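Local atomic coordinates of paenibacillus xanthan lyase (Paenibacillus, PDB entry 6F2P), a protein that cleaves the polysaccharide xanthan as a lyase, probably of polysaccharide lyase family 8. Residues W45-K50 with R56-A61. Sequence-based numbering, arbitrary orientation.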
ATOM      1  N   TRP A  45      46.347  20.667   6.711  1.00 19.12           N
ATOM      2  CA  TRP A  45      47.494  21.448   6.259  1.00 22.50           C
ATOM      3  C   TRP A  45      48.743  20.897   6.957  1.00 23.98           C
ATOM      4  O   TRP A  45      49.806  20.720   6.347  1.00 23.29           O
ATOM      5  CB  TRP A  45      47.300  22.932   6.587  1.00 18.49           C
ATOM      6  CG  TRP A  45      48.269  23.831   5.885  1.00 17.21           C
ATOM      7  CD1 TRP A  45      49.075  23.508   4.829  1.00 22.79           C
ATOM      8  CD2 TRP A  45      48.535  25.207   6.184  1.00 17.27           C
ATOM      9  NE1 TRP A  45      49.825  24.597   4.452  1.00 18.58           N
ATOM     10  CE2 TRP A  45      49.513  25.654   5.269  1.00 21.50           C
ATOM     11  CE3 TRP A  45      48.044  26.103   7.135  1.00 14.56           C
ATOM     12  CZ2 TRP A  45      50.011  26.960   5.280  1.00 19.68           C
ATOM     13  CZ3 TRP A  45      48.543  27.399   7.146  1.00 19.32           C
ATOM     14  CH2 TRP A  45      49.518  27.813   6.225  1.00 18.05           C
ATOM     15  N   ASP A  46      48.586  20.609   8.242  1.00 19.75           N
ATOM     16  CA  ASP A  46      49.662  20.081   9.051  1.00 20.98           C
ATOM     17  C   ASP A  46      50.106  18.714   8.564  1.00 22.07           C
ATOM     18  O   ASP A  46      51.296  18.438   8.514  1.00 26.84           O
ATOM     19  CB  ASP A  46      49.236  20.017  10.520  1.00 22.85           C
ATOM     20  CG  ASP A  46      49.204  21.388  11.175  1.00 26.35           C
ATOM     21  OD1 ASP A  46      49.749  22.347  10.573  1.00 27.98           O
ATOM     22  OD2 ASP A  46      48.644  21.507  12.285  1.00 26.91           O
ATOM     23  N   SER A  47      49.157  17.858   8.203  1.00 22.35           N
ATOM     24  CA  SER A  47      49.498  16.500   7.786  1.00 17.34           C
ATOM     25  C   SER A  47      49.852  16.412   6.311  1.00 17.30           C
ATOM     26  O   SER A  47      50.198  15.346   5.822  1.00 21.81           O
ATOM     27  CB  SER A  47      48.356  15.537   8.086  1.00 19.22           C
ATOM     28  OG  SER A  47      47.144  15.998   7.511  1.00 25.22           O
ATOM     29  N   MET A  48      49.768  17.526   5.598  1.00 17.14           N
ATOM     30  CA  MET A  48      49.978  17.489   4.160  1.00 18.40           C
ATOM     31  C   MET A  48      51.437  17.206   3.779  1.00 18.19           C
ATOM     32  O   MET A  48      52.372  17.720   4.390  1.00 17.63           O
ATOM     33  CB  MET A  48      49.500  18.791   3.505  1.00 16.06           C
ATOM     34  CG  MET A  48      49.542  18.753   1.979  1.00 15.87           C
ATOM     35  SD  MET A  48      48.945  20.256   1.186  1.00 17.38           S
ATOM     36  CE  MET A  48      48.961  19.760  -0.531  1.00 15.30           C
ATOM     37  N   LEU A  49      51.617  16.372   2.763  1.00 14.64           N
ATOM     38  CA  LEU A  49      52.913  16.201   2.133  1.00 17.35           C
ATOM     39  C   LEU A  49      53.137  17.327   1.123  1.00 18.73           C
ATOM     40  O   LEU A  49      52.366  17.481   0.175  1.00 19.80           O
ATOM     41  CB  LEU A  49      52.986  14.820   1.486  1.00 16.95           C
ATOM     42  CG  LEU A  49      52.857  13.792   2.614  1.00 18.38           C
ATOM     43  CD1 LEU A  49      52.450  12.442   2.122  1.00 21.79           C
ATOM     44  CD2 LEU A  49      54.179  13.698   3.359  1.00 18.65           C
ATOM     45  N   LYS A  50      54.189  18.117   1.335  1.00 18.89           N
ATOM     46  CA  LYS A  50      54.342  19.380   0.619  1.00 18.64           C
ATOM     47  C   LYS A  50      55.478  19.470  -0.396  1.00 22.22           C
ATOM     48  O   LYS A  50      55.574  20.461  -1.113  1.00 33.33           O
ATOM     49  CB  LYS A  50      54.469  20.531   1.613  1.00 19.25           C
ATOM     50  CG  LYS A  50      53.333  20.588   2.608  1.00 18.02           C
ATOM     51  CD  LYS A  50      53.432  21.825   3.474  1.00 20.20           C
ATOM     52  CE  LYS A  50      52.449  21.737   4.634  1.00 28.04           C
ATOM     53  NZ  LYS A  50      52.527  20.413   5.311  1.00 19.67           N
ATOM     54  N   ARG A  56      52.083  11.466  -3.173  1.00 18.86           N
ATOM     55  CA  ARG A  56      50.706  11.574  -2.714  1.00 17.47           C
ATOM     56  C   ARG A  56      50.682  12.906  -1.983  1.00 21.62           C
ATOM     57  O   ARG A  56      51.743  13.507  -1.788  1.00 24.06           O
ATOM     58  CB  ARG A  56      50.378  10.442  -1.740  1.00 16.63           C
ATOM     59  CG  ARG A  56      51.266  10.459  -0.502  1.00 20.66           C
ATOM     60  CD  ARG A  56      51.136   9.227   0.395  1.00 21.23           C
ATOM     61  NE  ARG A  56      51.550   7.997  -0.275  1.00 19.12           N
ATOM     62  CZ  ARG A  56      51.930   6.892   0.358  1.00 15.38           C
ATOM     63  NH1 ARG A  56      51.978   6.859   1.683  1.00 14.46           N
ATOM     64  NH2 ARG A  56      52.264   5.818  -0.342  1.00 18.83           N
ATOM     65  N   LEU A  57      49.506  13.380  -1.575  1.00 17.19           N
ATOM     66  CA  LEU A  57      49.435  14.637  -0.827  1.00 17.08           C
ATOM     67  C   LEU A  57      49.184  14.411   0.656  1.00 21.23           C
ATOM     68  O   LEU A  57      49.489  15.267   1.484  1.00 21.66           O
ATOM     69  CB  LEU A  57      48.369  15.570  -1.402  1.00 13.62           C
ATOM     70  CG  LEU A  57      48.532  15.970  -2.869  1.00 16.74           C
ATOM     71  CD1 LEU A  57      47.529  17.050  -3.225  1.00 14.75           C
ATOM     72  CD2 LEU A  57      49.953  16.426  -3.189  1.00 16.78           C
ATOM     73  N   TRP A  58      48.590  13.267   0.980  1.00 23.62           N
ATOM     74  CA  TRP A  58      48.418  12.850   2.363  1.00 20.41           C
ATOM     75  C   TRP A  58      48.679  11.361   2.408  1.00 24.28           C
ATOM     76  O   TRP A  58      48.452  10.665   1.423  1.00 24.81           O
ATOM     77  CB  TRP A  58      47.008  13.137   2.866  1.00 19.86           C
ATOM     78  CG  TRP A  58      46.772  14.558   3.226  1.00 20.30           C
ATOM     79  CD1 TRP A  58      46.958  15.134   4.448  1.00 19.87           C
ATOM     80  CD2 TRP A  58      46.287  15.594   2.363  1.00 16.84           C
ATOM     81  NE1 TRP A  58      46.631  16.467   4.397  1.00 18.81           N
ATOM     82  CE2 TRP A  58      46.217  16.776   3.127  1.00 20.21           C
ATOM     83  CE3 TRP A  58      45.920  15.639   1.013  1.00 15.40           C
ATOM     84  CZ2 TRP A  58      45.786  17.994   2.588  1.00 18.39           C
ATOM     85  CZ3 TRP A  58      45.495  16.850   0.476  1.00 14.60           C
ATOM     86  CH2 TRP A  58      45.437  18.010   1.264  1.00 18.04           C
ATOM     87  N   ASN A  59      49.163  10.876   3.545  1.00 24.46           N
ATOM     88  CA  ASN A  59      49.435   9.457   3.697  1.00 24.43           C
ATOM     89  C   ASN A  59      48.154   8.638   3.796  1.00 25.55           C
ATOM     90  O   ASN A  59      48.119   7.466   3.425  1.00 26.91           O
ATOM     91  CB  ASN A  59      50.329   9.204   4.912  1.00 22.09           C
ATOM     92  CG  ASN A  59      51.806   9.259   4.565  1.00 24.17           C
ATOM     93  OD1 ASN A  59      52.208   8.927   3.442  1.00 21.51           O
ATOM     94  ND2 ASN A  59      52.623   9.679   5.529  1.00 15.36           N
ATOM     95  N   ASP A  60      47.091   9.261   4.282  1.00 22.27           N
ATOM     96  CA  ASP A  60      45.837   8.548   4.453  1.00 22.04           C
ATOM     97  C   ASP A  60      45.126   8.403   3.112  1.00 23.44           C
ATOM     98  O   ASP A  60      43.985   7.937   3.044  1.00 21.17           O
ATOM     99  CB  ASP A  60      44.949   9.249   5.490  1.00 21.92           C
ATOM    100  CG  ASP A  60      44.340  10.554   4.980  1.00 23.13           C
ATOM    101  OD1 ASP A  60      44.738  11.055   3.905  1.00 26.28           O
ATOM    102  OD2 ASP A  60      43.457  11.097   5.678  1.00 29.61           O
ATOM    103  N   ALA A  61      45.805   8.832   2.053  1.00 18.30           N
ATOM    104  CA  ALA A  61      45.258   8.747   0.710  1.00 19.89           C
ATOM    105  C   ALA A  61      46.341   8.381  -0.285  1.00 18.25           C
ATOM    106  O   ALA A  61      46.678   9.191  -1.148  1.00 22.22           O
ATOM    107  CB  ALA A  61      44.608  10.062   0.320  1.00 22.01           C
TER
HETATM  108  O   HOH W   1      50.585  12.689   5.910  1.00 17.06           O
HETATM  109  O   HOH W   2      45.084  13.551   7.089  1.00 32.11           O
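Met48 lies over one face of the Trp58 indole, its CA 3.9 Å from the centroid of the five-membered ring in a CH-pi contact. CG of Met48 is anti to the backbone N (chi1 -173°), and the extended chain beyond it carries SD obliquely to 4.7 Å from the centroid of the six-membered ring, a Met-aromatic contact. Its end, CE, reaches CD1 of Leu57. A second apolar patch forms where the side chains of Leu49 and Arg56 lie side by side, Leu49 CD1 3.5 Å from Arg56 CG; the guanidinium of that arginine turns to Asn59, NH1 donating to OD1.

Among polar links, Leu49 N donates to Leu57 O at 2.7 Å, and a water accepts from Asn59 N, weakly, while donating to Ser47 O. At the indole edge, Trp58 NE1 donates to Tyr44 O in the last turn of helix 28-46. With an alanine at Trp58, that carbonyl would probably lose its indole donor and a gap would open beside Met48.

The chain leaving helix 28-46 thus doubles back, setting Met48 beside Trp58 and Leu49 beside Leu57, and Trp58 also packs on Met80 of helix 68-85, within what is probably the N-terminal alpha-helical domain of a family 8 polysaccharide lyase.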